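Probable chitinase A (Chromobacterium violaceum, PDB 4TX8) probably hydrolyses internal beta-1,4 glycosidic bonds of chitin as a family 18 endochitinase, with a carbohydrate-binding module ahead of its catalytic domain. Local coordinates at residues V102-H107 and A390-M395; W133-V138 and K176-L181; D213-D218 and P248-S253; A238-K243 and D280-D285; L286-V291 and Q344-V349. All coordinates share one frame; numbering follows the deposited sequence.

Interaction 1: V102-H107 and A390-M395; sequences VPFAKH and AFRGVM
A cation-pi stack between F104 and R392, backed by a bond to the A105 carbonyl, fastens the lead-in to the first barrel strand against the start of the last one. Segment 102-107 runs up to strand 108-114, and 390-395 enters strand 393-397, so the contact lies at the N-terminal end of the barrel. R392 leaves its backbone with CG anti to N (chi1 -175°) and then bends at chi2 and chi3, which curls the guanidinium back over the F104 ring. The planes are 9° apart with centres 3.8 Å from each other, and CZ of R392 comes within 3.4 Å of CZ of F104. Water 2 covers the opposite face of the guanidinium, so ring and water sandwich it. At the edge, R392 NH1 gives a bond of 3.0 Å to A105 O. That acceptor lies in the guanidinium plane, although the donor sits 61° above the carbonyl plane and so misses the lone pairs. Water 1 links R392 NH1 to F104 N, and water 2 donates to both K106 O and A390 O. R392 NE turns to D343 O instead, and this further bond helps fix the rotation of the group. H107 meets the other segment edge-on, its CD2 lying 3.1 Å from F391 O near the ring plane, while its NE2 bonds to P389 O. Around this core, F104 also meets Y251 edge-to-face, R392 rests on V288 of strand 288-292, and F391 packs outward on helices 313-325 and 363-375.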
# COMPACT_ATOMS: atom_id res chain seq x y z
N VAL A 102 1.85 7.20 16.11
CA VAL A 102 1.03 8.30 15.62
C VAL A 102 -0.42 7.84 15.54
O VAL A 102 -0.69 6.73 15.08
CB VAL A 102 1.52 8.78 14.24
CG1 VAL A 102 0.91 10.13 13.89
CG2 VAL A 102 3.03 8.85 14.22
N PRO A 103 -1.36 8.68 16.00
CA PRO A 103 -2.78 8.29 15.95
C PRO A 103 -3.35 8.28 14.54
O PRO A 103 -3.36 9.31 13.87
CB PRO A 103 -3.46 9.38 16.80
CG PRO A 103 -2.36 9.99 17.62
CD PRO A 103 -1.15 9.92 16.75
N PHE A 104 -3.82 7.12 14.09
CA PHE A 104 -4.60 7.04 12.85
C PHE A 104 -5.59 5.88 12.97
O PHE A 104 -5.60 5.20 13.99
CB PHE A 104 -3.70 6.92 11.62
CG PHE A 104 -2.85 5.67 11.58
CD1 PHE A 104 -1.76 5.52 12.41
CD2 PHE A 104 -3.13 4.66 10.66
CE1 PHE A 104 -0.97 4.37 12.36
CE2 PHE A 104 -2.34 3.52 10.59
CZ PHE A 104 -1.27 3.38 11.45
N ALA A 105 -6.44 5.70 11.96
CA ALA A 105 -7.57 4.77 12.04
C ALA A 105 -7.17 3.42 12.63
O ALA A 105 -6.27 2.75 12.11
CB ALA A 105 -8.21 4.58 10.67
N LYS A 106 -7.83 3.04 13.72
CA LYS A 106 -7.54 1.79 14.42
C LYS A 106 -7.58 0.61 13.47
O LYS A 106 -6.68 -0.23 13.46
CB LYS A 106 -8.54 1.57 15.57
CG LYS A 106 -8.26 0.33 16.40
CD LYS A 106 -9.34 0.11 17.46
CE LYS A 106 -9.03 -1.11 18.32
NZ LYS A 106 -10.15 -1.42 19.26
N HIS A 107 -8.63 0.55 12.65
CA HIS A 107 -8.72 -0.44 11.59
C HIS A 107 -8.71 0.29 10.26
O HIS A 107 -9.73 0.79 9.80
CB HIS A 107 -9.96 -1.30 11.76
CG HIS A 107 -10.03 -1.98 13.09
ND1 HIS A 107 -11.13 -1.89 13.93
CD2 HIS A 107 -9.13 -2.75 13.75
CE1 HIS A 107 -10.90 -2.58 15.03
NE2 HIS A 107 -9.69 -3.11 14.95
N ALA A 390 -6.71 -5.23 17.96
CA ALA A 390 -6.10 -4.00 17.47
C ALA A 390 -5.31 -4.19 16.17
O ALA A 390 -4.51 -3.33 15.81
CB ALA A 390 -5.21 -3.39 18.54
N PHE A 391 -5.53 -5.30 15.47
CA PHE A 391 -4.90 -5.51 14.16
C PHE A 391 -5.19 -4.32 13.25
O PHE A 391 -6.34 -3.90 13.13
CB PHE A 391 -5.39 -6.81 13.52
CG PHE A 391 -4.68 -7.16 12.24
CD1 PHE A 391 -3.42 -7.73 12.26
CD2 PHE A 391 -5.28 -6.89 11.01
CE1 PHE A 391 -2.76 -8.04 11.07
CE2 PHE A 391 -4.63 -7.20 9.83
CZ PHE A 391 -3.37 -7.77 9.86
N ARG A 392 -4.15 -3.77 12.63
CA ARG A 392 -4.27 -2.46 11.97
C ARG A 392 -5.14 -2.49 10.71
O ARG A 392 -5.92 -1.56 10.48
CB ARG A 392 -2.88 -1.91 11.63
CG ARG A 392 -2.90 -0.50 11.05
CD ARG A 392 -3.52 0.51 12.02
NE ARG A 392 -2.64 0.80 13.15
CZ ARG A 392 -2.80 1.81 14.00
NH1 ARG A 392 -3.82 2.65 13.84
NH2 ARG A 392 -1.94 1.99 15.00
N GLY A 393 -5.00 -3.52 9.88
CA GLY A 393 -5.92 -3.66 8.76
C GLY A 393 -5.36 -4.09 7.41
O GLY A 393 -4.66 -5.10 7.29
N VAL A 394 -5.70 -3.31 6.38
CA VAL A 394 -5.49 -3.71 4.99
C VAL A 394 -4.81 -2.62 4.15
O VAL A 394 -5.19 -1.45 4.22
CB VAL A 394 -6.83 -4.10 4.32
CG1 VAL A 394 -6.62 -4.52 2.87
CG2 VAL A 394 -7.53 -5.20 5.10
N MET A 395 -3.82 -3.02 3.36
CA MET A 395 -3.23 -2.14 2.35
C MET A 395 -3.53 -2.68 0.96
O MET A 395 -3.59 -3.90 0.77
CB MET A 395 -1.72 -2.00 2.55
CG MET A 395 -0.99 -1.20 1.46
SD MET A 395 -0.55 -2.18 -0.01
CE MET A 395 1.12 -2.71 0.41
O HOH W 1 -3.04 4.86 16.03
O HOH W 2 -4.85 -0.58 15.43

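Interaction 2: W133-V138 and K176-L181; sequences WDVIVV and KVVLSL
V135 and V137 each set CG1 anti to the backbone N (chi1 near 180° in both), and these two methyls reach over to V178. V178 itself is nearly eclipsed, with chi1 -14°, and spends one methyl on each neighbour: its CG1 lies 3.8 Å from V135 CG1, and its CG2 the same distance from V137 CG1. V137 CG1 also touches S180 CB at 3.6 Å, so the branches interlock along one face of the sheet. I136, V138, V177 and L179 project from the other face, where V138 CG2 packs on V177 CG1 and V138 CG1 meets L179 CD1 at 4.1 Å. Behind the side chains is a regular parallel pairing of five backbone bonds, from K176 N to D134 O at one end to S180 N to V138 O at the other. The bonds donated by I136 N to K176 O and by V138 N to V178 O are both 2.7 Å. The two short strand axes cross at -33°, in keeping with the twist of a TIM barrel. S180 OG bonds to D216 OD2 and D134 OD2 to L109 N. Strand 108-114 flanks 135-143 on one side, strand 214-218 flanks 176-182 on the other, and V137 and V178 both lean on D216.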
# COMPACT_ATOMS: atom_id res chain seq x y z
N TRP A 133 -10.92 5.53 2.37
CA TRP A 133 -9.48 5.42 2.57
C TRP A 133 -9.04 6.15 3.84
O TRP A 133 -9.41 7.30 4.05
CB TRP A 133 -8.73 5.96 1.35
CG TRP A 133 -9.10 5.25 0.08
CD1 TRP A 133 -9.99 5.68 -0.86
CD2 TRP A 133 -8.60 3.99 -0.37
NE1 TRP A 133 -10.06 4.76 -1.88
CE2 TRP A 133 -9.22 3.71 -1.61
CE3 TRP A 133 -7.68 3.07 0.14
CZ2 TRP A 133 -8.96 2.55 -2.33
CZ3 TRP A 133 -7.42 1.91 -0.58
CH2 TRP A 133 -8.06 1.67 -1.81
N ASP A 134 -8.25 5.48 4.67
CA ASP A 134 -7.80 6.06 5.94
C ASP A 134 -6.37 6.58 5.84
O ASP A 134 -6.00 7.54 6.52
CB ASP A 134 -7.90 5.03 7.06
CG ASP A 134 -9.32 4.57 7.29
OD1 ASP A 134 -10.18 5.43 7.58
OD2 ASP A 134 -9.58 3.35 7.18
N VAL A 135 -5.56 5.92 5.02
CA VAL A 135 -4.21 6.40 4.75
C VAL A 135 -4.00 6.48 3.25
O VAL A 135 -4.14 5.48 2.54
CB VAL A 135 -3.13 5.49 5.38
CG1 VAL A 135 -1.74 6.06 5.12
CG2 VAL A 135 -3.36 5.35 6.89
N ILE A 136 -3.68 7.67 2.78
CA ILE A 136 -3.46 7.91 1.36
C ILE A 136 -1.96 8.00 1.09
O ILE A 136 -1.30 8.95 1.53
CB ILE A 136 -4.15 9.19 0.88
CG1 ILE A 136 -5.65 9.14 1.23
CG2 ILE A 136 -3.95 9.39 -0.61
CD1 ILE A 136 -6.35 10.48 1.11
N VAL A 137 -1.42 7.01 0.39
CA VAL A 137 0.02 6.96 0.15
C VAL A 137 0.37 7.45 -1.24
O VAL A 137 0.08 6.79 -2.24
CB VAL A 137 0.57 5.53 0.33
CG1 VAL A 137 2.08 5.55 0.25
CG2 VAL A 137 0.10 4.94 1.65
N VAL A 138 1.02 8.61 -1.31
CA VAL A 138 1.38 9.23 -2.58
C VAL A 138 2.55 8.51 -3.24
O VAL A 138 3.64 8.41 -2.67
CB VAL A 138 1.72 10.72 -2.38
CG1 VAL A 138 2.24 11.32 -3.68
CG2 VAL A 138 0.49 11.48 -1.89
N LYS A 176 -4.44 10.14 6.92
CA LYS A 176 -3.01 10.41 6.82
C LYS A 176 -2.61 10.45 5.35
O LYS A 176 -3.12 9.68 4.54
CB LYS A 176 -2.19 9.35 7.57
CG LYS A 176 -2.44 9.33 9.06
CD LYS A 176 -2.01 10.64 9.70
CE LYS A 176 -2.36 10.67 11.18
NZ LYS A 176 -2.07 11.99 11.79
N VAL A 177 -1.70 11.36 5.01
CA VAL A 177 -1.18 11.46 3.66
C VAL A 177 0.33 11.34 3.70
O VAL A 177 1.02 12.22 4.21
CB VAL A 177 -1.58 12.78 2.97
CG1 VAL A 177 -1.10 12.79 1.53
CG2 VAL A 177 -3.09 12.98 3.04
N VAL A 178 0.86 10.23 3.19
CA VAL A 178 2.28 9.97 3.31
C VAL A 178 2.94 9.82 1.94
O VAL A 178 2.28 9.48 0.95
CB VAL A 178 2.55 8.72 4.20
CG1 VAL A 178 1.28 8.32 4.95
CG2 VAL A 178 3.06 7.55 3.38
N LEU A 179 4.23 10.11 1.88
CA LEU A 179 4.98 10.06 0.63
C LEU A 179 5.72 8.73 0.52
O LEU A 179 6.50 8.38 1.41
CB LEU A 179 5.97 11.23 0.56
CG LEU A 179 6.84 11.29 -0.70
CD1 LEU A 179 5.96 11.38 -1.93
CD2 LEU A 179 7.81 12.46 -0.62
N SER A 180 5.50 8.00 -0.56
CA SER A 180 6.15 6.71 -0.73
C SER A 180 7.45 6.80 -1.52
O SER A 180 7.53 7.49 -2.54
CB SER A 180 5.22 5.70 -1.41
OG SER A 180 5.86 4.44 -1.53
N LEU A 181 8.46 6.09 -1.04
CA LEU A 181 9.70 5.92 -1.77
C LEU A 181 9.63 4.62 -2.56
O LEU A 181 9.56 3.54 -1.97
CB LEU A 181 10.90 5.90 -0.81
CG LEU A 181 11.54 7.21 -0.36
CD1 LEU A 181 10.53 8.33 -0.19
CD2 LEU A 181 12.29 6.97 0.94

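Interaction 3: D213-D218 and P248-S253; sequences DGIDLD and PNFYLS. With CA (calcium ion), chain D.
S253 and D216 stand side by side on one face of two parallel barrel strands joined by the right-handed beta-alpha-beta crossover through helix 230-246. The run D213 to E220 matches the DxxDxDxE signature of family 18 chitinases. S253 OG, lodged in the crowded position between N and the carbonyl carbon (chi1 64°), donates to D216 OD1 on its anti lone pair; the modelled 2.5 Å is unusually short, so its exact length carries little weight. D216 OD2 has partners of its own in Y112 OH and S180 OG, so both carboxylate oxygens are gripped. On the other face of the sheet I215 and L252 lie side by side, pointing the same way, with CG1 of I215 4.0 Å from CD1 of L252. The F250 ring crosses I215 at a slant and brings its CZ to 3.8 Å from I215 CG1; helix 230-246 covers this face. G214 allows close approach of the backbones, its CA only 3.2 Å from Y251 O, while the Y251 side chain swings off toward V288 and F104. Four backbone bonds hold the pair, S253 N to I215 O being nearly straight at 168°. Beyond them lies the calcium site D218 shares with E220, A255 and water 4, where D218 OD1 binds the calcium ion at 2.4 Å.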
# COMPACT_ATOMS: atom_id res chain seq x y z
N ASP A 213 2.50 13.54 6.23
CA ASP A 213 2.58 13.08 7.62
C ASP A 213 3.83 12.25 7.87
O ASP A 213 4.25 12.06 9.01
CB ASP A 213 1.34 12.27 8.00
CG ASP A 213 0.09 13.11 8.06
OD1 ASP A 213 -0.05 13.88 9.04
OD2 ASP A 213 -0.75 13.00 7.15
N GLY A 214 4.43 11.73 6.80
CA GLY A 214 5.59 10.87 6.92
C GLY A 214 5.87 10.14 5.63
O GLY A 214 5.47 10.60 4.56
N ILE A 215 6.56 9.01 5.72
CA ILE A 215 6.98 8.30 4.52
C ILE A 215 6.61 6.82 4.54
O ILE A 215 6.39 6.22 5.59
CB ILE A 215 8.50 8.41 4.30
CG1 ILE A 215 9.26 7.65 5.39
CG2 ILE A 215 8.94 9.87 4.23
CD1 ILE A 215 10.77 7.66 5.21
N ASP A 216 6.56 6.25 3.34
CA ASP A 216 6.34 4.82 3.14
C ASP A 216 7.53 4.25 2.38
O ASP A 216 7.97 4.83 1.39
CB ASP A 216 5.04 4.57 2.36
CG ASP A 216 4.85 3.11 2.00
OD1 ASP A 216 4.59 2.30 2.91
OD2 ASP A 216 4.95 2.77 0.80
N LEU A 217 8.06 3.12 2.84
CA LEU A 217 9.18 2.49 2.15
C LEU A 217 8.71 1.37 1.23
O LEU A 217 8.31 0.30 1.68
CB LEU A 217 10.19 1.96 3.16
CG LEU A 217 10.68 2.97 4.21
CD1 LEU A 217 11.67 2.31 5.15
CD2 LEU A 217 11.30 4.19 3.53
N ASP A 218 8.76 1.64 -0.07
CA ASP A 218 8.39 0.66 -1.09
C ASP A 218 9.52 0.59 -2.10
O ASP A 218 9.29 0.59 -3.31
CB ASP A 218 7.07 1.07 -1.75
CG ASP A 218 6.52 -0.00 -2.68
OD1 ASP A 218 6.91 -1.18 -2.54
OD2 ASP A 218 5.69 0.33 -3.54
N PRO A 248 7.56 13.65 16.77
CA PRO A 248 6.80 12.43 17.08
C PRO A 248 5.50 12.23 16.28
O PRO A 248 4.88 11.18 16.43
CB PRO A 248 6.48 12.58 18.58
CG PRO A 248 6.64 14.03 18.88
CD PRO A 248 7.70 14.53 17.95
N ASN A 249 5.11 13.19 15.45
CA ASN A 249 3.97 12.98 14.56
C ASN A 249 4.36 12.19 13.31
O ASN A 249 3.51 11.81 12.52
CB ASN A 249 3.34 14.31 14.13
CG ASN A 249 2.67 15.04 15.27
OD1 ASN A 249 2.29 14.45 16.28
ND2 ASN A 249 2.50 16.35 15.10
N PHE A 250 5.66 11.95 13.16
CA PHE A 250 6.19 11.28 11.97
C PHE A 250 5.57 9.91 11.74
O PHE A 250 5.69 9.01 12.58
CB PHE A 250 7.71 11.15 12.09
CG PHE A 250 8.38 10.63 10.85
CD1 PHE A 250 8.56 11.46 9.75
CD2 PHE A 250 8.84 9.33 10.78
CE1 PHE A 250 9.18 10.99 8.61
CE2 PHE A 250 9.46 8.86 9.64
CZ PHE A 250 9.63 9.69 8.55
N TYR A 251 4.92 9.75 10.60
CA TYR A 251 4.32 8.48 10.20
C TYR A 251 5.34 7.66 9.42
O TYR A 251 6.02 8.18 8.53
CB TYR A 251 3.06 8.72 9.37
CG TYR A 251 2.32 7.49 8.88
CD1 TYR A 251 2.74 6.81 7.74
CD2 TYR A 251 1.17 7.04 9.53
CE1 TYR A 251 2.06 5.69 7.28
CE2 TYR A 251 0.48 5.92 9.07
CZ TYR A 251 0.93 5.26 7.94
OH TYR A 251 0.25 4.15 7.47
N LEU A 252 5.47 6.38 9.76
CA LEU A 252 6.39 5.50 9.05
C LEU A 252 5.73 4.18 8.69
O LEU A 252 5.30 3.44 9.57
CB LEU A 252 7.65 5.24 9.89
CG LEU A 252 8.62 4.20 9.33
CD1 LEU A 252 9.18 4.64 7.97
CD2 LEU A 252 9.74 3.91 10.31
N SER A 253 5.66 3.88 7.40
CA SER A 253 5.16 2.59 6.97
C SER A 253 6.16 1.89 6.05
O SER A 253 7.03 2.53 5.46
CB SER A 253 3.82 2.73 6.26
OG SER A 253 3.94 3.48 5.06
CA CA D . 7.87 -3.21 -1.79
O HOH W 3 1.14 12.42 11.60
O HOH W 4 8.08 -3.68 -4.28

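Interaction 4: A238-K243 and D280-D285; sequences AVKQLK and DGLRDD
K243 and D285 form the salt bridge that ties helix 230-246 to the turn after helix 276-281. K243 runs fully extended beyond CG, and its NZ meets D285 OD1 at 2.8 Å from the anti side, 26° out of the carboxylate plane. The aliphatic part of the lysine lies against the same oxygen, with K243 CD 3.4 Å from D285 OD1. Water 5 accepts from K243 NZ and lies near D285 O. One helical turn back, K240 bends at chi3 and chi4 and gives its NZ to G281 O at 2.9 Å, nearly along the C=O axis. That carbonyl belongs to the C-terminal end of helix 276-281, whose partial negative charge would probably favour an ammonium group. K240 NZ is 4.1 Å from D285 OD2, too far for a salt bridge but near enough to add some attraction. On the inner side of the lysines an apolar contact follows: L282 crosses V239 at about a right angle, and its CD2 lies 3.7 Å from K240 CG. The second shell sets up the turn. D285 N bonds to L282 O, and R283 grips D280 OD1 side-on with NE and NH2, tying the turn to the helix it leaves, while R283 NH2 reaches on to K338 O. Inward, V239 and L282 both pack on L252 of strand 251-254; on its far flank helix 230-246 meets helix 193-210 through A238 and Q241.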
# COMPACT_ATOMS: atom_id res chain seq x y z
N ALA A 238 19.07 6.71 8.58
CA ALA A 238 18.50 7.82 7.83
C ALA A 238 17.08 8.15 8.28
O ALA A 238 16.74 9.32 8.48
CB ALA A 238 18.52 7.52 6.34
N VAL A 239 16.26 7.12 8.46
CA VAL A 239 14.88 7.33 8.86
C VAL A 239 14.81 7.90 10.28
O VAL A 239 14.03 8.81 10.56
CB VAL A 239 14.06 6.02 8.77
CG1 VAL A 239 12.66 6.22 9.32
CG2 VAL A 239 13.99 5.56 7.32
N LYS A 240 15.66 7.38 11.17
CA LYS A 240 15.75 7.88 12.54
C LYS A 240 16.13 9.36 12.59
O LYS A 240 15.57 10.13 13.37
CB LYS A 240 16.75 7.06 13.34
CG LYS A 240 16.27 5.67 13.72
CD LYS A 240 17.42 4.83 14.24
CE LYS A 240 17.25 4.47 15.71
NZ LYS A 240 16.21 3.42 15.90
N GLN A 241 17.10 9.75 11.76
CA GLN A 241 17.56 11.14 11.71
C GLN A 241 16.47 12.05 11.15
O GLN A 241 16.27 13.16 11.64
CB GLN A 241 18.83 11.27 10.87
CG GLN A 241 20.07 10.68 11.53
CD GLN A 241 21.31 10.79 10.65
OE1 GLN A 241 21.97 9.80 10.35
NE2 GLN A 241 21.63 12.01 10.23
N LEU A 242 15.78 11.56 10.13
CA LEU A 242 14.69 12.30 9.51
C LEU A 242 13.56 12.53 10.52
O LEU A 242 13.06 13.64 10.65
CB LEU A 242 14.16 11.55 8.29
CG LEU A 242 12.90 12.14 7.64
CD1 LEU A 242 13.13 13.59 7.23
CD2 LEU A 242 12.46 11.31 6.45
N LYS A 243 13.17 11.48 11.23
CA LYS A 243 12.09 11.60 12.21
C LYS A 243 12.47 12.54 13.34
O LYS A 243 11.63 13.29 13.84
CB LYS A 243 11.71 10.23 12.77
CG LYS A 243 10.81 10.33 14.00
CD LYS A 243 10.33 8.98 14.49
CE LYS A 243 9.39 9.14 15.67
NZ LYS A 243 8.66 7.88 15.94
N ASP A 280 13.55 -4.36 12.54
CA ASP A 280 13.98 -4.46 13.93
C ASP A 280 14.56 -3.14 14.42
O ASP A 280 14.24 -2.69 15.52
CB ASP A 280 15.00 -5.59 14.09
CG ASP A 280 15.44 -5.76 15.53
OD1 ASP A 280 14.57 -5.75 16.43
OD2 ASP A 280 16.66 -5.91 15.77
N GLY A 281 15.40 -2.52 13.59
CA GLY A 281 16.01 -1.25 13.94
C GLY A 281 15.04 -0.10 14.06
O GLY A 281 15.31 0.87 14.76
N LEU A 282 13.90 -0.19 13.38
CA LEU A 282 12.92 0.90 13.37
C LEU A 282 11.61 0.54 14.07
O LEU A 282 10.62 1.26 13.93
CB LEU A 282 12.63 1.33 11.93
CG LEU A 282 13.77 2.01 11.18
CD1 LEU A 282 13.44 2.14 9.70
CD2 LEU A 282 14.05 3.38 11.79
N ARG A 283 11.60 -0.55 14.83
CA ARG A 283 10.35 -1.06 15.39
C ARG A 283 9.67 -0.07 16.33
O ARG A 283 8.44 -0.03 16.40
CB ARG A 283 10.59 -2.39 16.13
CG ARG A 283 11.44 -2.31 17.39
CD ARG A 283 11.43 -3.64 18.14
NE ARG A 283 11.86 -4.76 17.30
CZ ARG A 283 11.08 -5.78 16.95
NH1 ARG A 283 9.82 -5.84 17.37
NH2 ARG A 283 11.56 -6.75 16.17
N ASP A 284 10.45 0.75 17.03
CA ASP A 284 9.87 1.75 17.93
C ASP A 284 9.20 2.88 17.16
O ASP A 284 8.35 3.59 17.69
CB ASP A 284 10.94 2.32 18.86
CG ASP A 284 11.47 1.30 19.85
OD1 ASP A 284 10.71 0.39 20.24
OD2 ASP A 284 12.66 1.40 20.23
N ASP A 285 9.59 3.03 15.89
CA ASP A 285 9.10 4.14 15.07
C ASP A 285 8.08 3.70 14.04
O ASP A 285 7.40 4.53 13.44
CB ASP A 285 10.28 4.82 14.37
CG ASP A 285 11.27 5.41 15.35
OD1 ASP A 285 10.84 6.16 16.25
OD2 ASP A 285 12.48 5.11 15.24
O HOH W 5 7.55 7.21 13.43

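Interaction 5: L286-V291 and Q344-V349; sequences LSVIHV and QVAFGV
The side-chain amide of Q344 is the flat group that meets L286, and it does so at its edge: L286 O lies 1° out of the amide plane, 2.9 Å from Q344 NE2, in an almost straight bond of 176°. The same NE2 also donates to R283 O, and OE1 at the other end of the group accepts from R341 N, so bonds at both ends fix its rotation and which way round it sits. An extended chain beyond CG carries it there, its CG passing 3.6 Å from L286 O. The imidazole of H290 turns away from 344-349 toward A255; its CB alone packs here, 4.0 Å from A346 CB. Beside it V288 CG2, anti to the backbone N, rests 3.7 Å from the same A346 methyl. The backbones pair as parallel strands at a 32° twist. I289 N bonds to Q344 O at 2.7 Å, A346 N to I289 O, and G348 N to V291 O at 2.8 Å. Outside the sheet, V345 and F347 pack on helix 313-325, and F347 also on helix 363-375. Every touching residue is buried, and the Q344 amide probably takes the place of water for backbone atoms of the loops leading into the strands: one side chain bonds to two carbonyls, L286 O and R283 O, and to one N-H, that of R341.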
# COMPACT_ATOMS: atom_id res chain seq x y z
N LEU A 286 7.97 2.39 13.83
CA LEU A 286 7.10 1.85 12.78
C LEU A 286 5.62 2.03 13.10
O LEU A 286 5.13 1.51 14.10
CB LEU A 286 7.41 0.36 12.58
CG LEU A 286 6.57 -0.41 11.56
CD1 LEU A 286 6.73 0.17 10.16
CD2 LEU A 286 6.96 -1.88 11.58
N SER A 287 4.91 2.77 12.25
CA SER A 287 3.47 2.96 12.42
C SER A 287 2.72 1.71 11.95
O SER A 287 1.84 1.21 12.66
CB SER A 287 2.98 4.18 11.64
OG SER A 287 3.77 5.32 11.92
N VAL A 288 3.05 1.23 10.76
CA VAL A 288 2.47 -0.01 10.26
C VAL A 288 3.34 -0.63 9.17
O VAL A 288 3.87 0.07 8.31
CB VAL A 288 1.03 0.21 9.70
CG1 VAL A 288 1.01 1.25 8.59
CG2 VAL A 288 0.43 -1.11 9.21
N ILE A 289 3.52 -1.94 9.22
CA ILE A 289 4.11 -2.64 8.09
C ILE A 289 3.02 -3.46 7.42
O ILE A 289 2.31 -4.23 8.06
CB ILE A 289 5.29 -3.55 8.50
CG1 ILE A 289 5.76 -4.35 7.28
CG2 ILE A 289 4.91 -4.47 9.65
CD1 ILE A 289 7.02 -5.16 7.53
N HIS A 290 2.86 -3.25 6.12
CA HIS A 290 1.92 -4.04 5.34
C HIS A 290 2.66 -4.74 4.21
O HIS A 290 2.88 -4.18 3.14
CB HIS A 290 0.78 -3.18 4.80
CG HIS A 290 1.17 -1.77 4.49
ND1 HIS A 290 2.17 -1.45 3.59
CD2 HIS A 290 0.69 -0.59 4.95
CE1 HIS A 290 2.29 -0.14 3.51
NE2 HIS A 290 1.41 0.41 4.33
N VAL A 291 3.07 -5.97 4.49
CA VAL A 291 3.81 -6.79 3.54
C VAL A 291 2.96 -7.02 2.29
O VAL A 291 1.74 -7.19 2.37
CB VAL A 291 4.24 -8.12 4.18
CG1 VAL A 291 4.56 -9.18 3.13
CG2 VAL A 291 5.43 -7.90 5.10
N GLN A 344 0.70 -2.52 14.60
CA GLN A 344 1.79 -2.20 13.68
C GLN A 344 1.76 -3.07 12.43
O GLN A 344 2.64 -2.97 11.57
CB GLN A 344 3.15 -2.37 14.35
CG GLN A 344 3.47 -1.35 15.43
CD GLN A 344 4.81 -1.63 16.07
OE1 GLN A 344 4.97 -2.62 16.79
NE2 GLN A 344 5.78 -0.77 15.81
N VAL A 345 0.76 -3.94 12.33
CA VAL A 345 0.75 -4.93 11.26
C VAL A 345 -0.54 -4.89 10.45
O VAL A 345 -1.65 -4.85 11.00
CB VAL A 345 0.95 -6.36 11.82
CG1 VAL A 345 0.99 -7.38 10.70
CG2 VAL A 345 2.23 -6.43 12.65
N ALA A 346 -0.38 -4.88 9.13
CA ALA A 346 -1.49 -4.97 8.20
C ALA A 346 -1.06 -5.89 7.06
O ALA A 346 0.12 -6.25 6.97
CB ALA A 346 -1.89 -3.60 7.69
N PHE A 347 -1.98 -6.28 6.18
CA PHE A 347 -1.56 -7.06 5.02
C PHE A 347 -1.89 -6.36 3.70
O PHE A 347 -2.93 -5.72 3.56
CB PHE A 347 -2.17 -8.47 5.06
CG PHE A 347 -3.67 -8.52 5.19
CD1 PHE A 347 -4.49 -8.33 4.09
CD2 PHE A 347 -4.26 -8.84 6.41
CE1 PHE A 347 -5.87 -8.41 4.21
CE2 PHE A 347 -5.63 -8.92 6.54
CZ PHE A 347 -6.44 -8.70 5.44
N GLY A 348 -0.97 -6.48 2.75
CA GLY A 348 -1.11 -5.85 1.45
C GLY A 348 -1.53 -6.81 0.35
O GLY A 348 -0.95 -7.88 0.18
N VAL A 349 -2.54 -6.41 -0.42
CA VAL A 349 -3.12 -7.24 -1.47
C VAL A 349 -3.35 -6.39 -2.73
O VAL A 349 -3.34 -5.17 -2.66
CB VAL A 349 -4.45 -7.86 -1.01
CG1 VAL A 349 -4.22 -8.86 0.13
CG2 VAL A 349 -5.42 -6.77 -0.58

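How the interactions relate
Interactions 1, 2, 3 and 5 share the parallel sheet that curls into the TIM barrel; interaction 4 lies on its outer layer. Along the chain interaction 1 encloses the other four, because its segments lead into the first and last barrel strands, and the others open in the order 2, 3, 4, 5, with 3 and 4 interleaved. Interactions 2 and 3 have centres about 9 Å apart and meet where strands 176-182 and 214-218 pair; 1 and 5, also about 9 Å apart, meet at strands 345-350 and 393-397. Strands 251-254 and 288-292 join 3 to 5. Helix 230-246 couples 3 to 4. Together they sample much of the barrel wall round the core that holds D216 and H290, while interaction 1 lies where first and last strands come together.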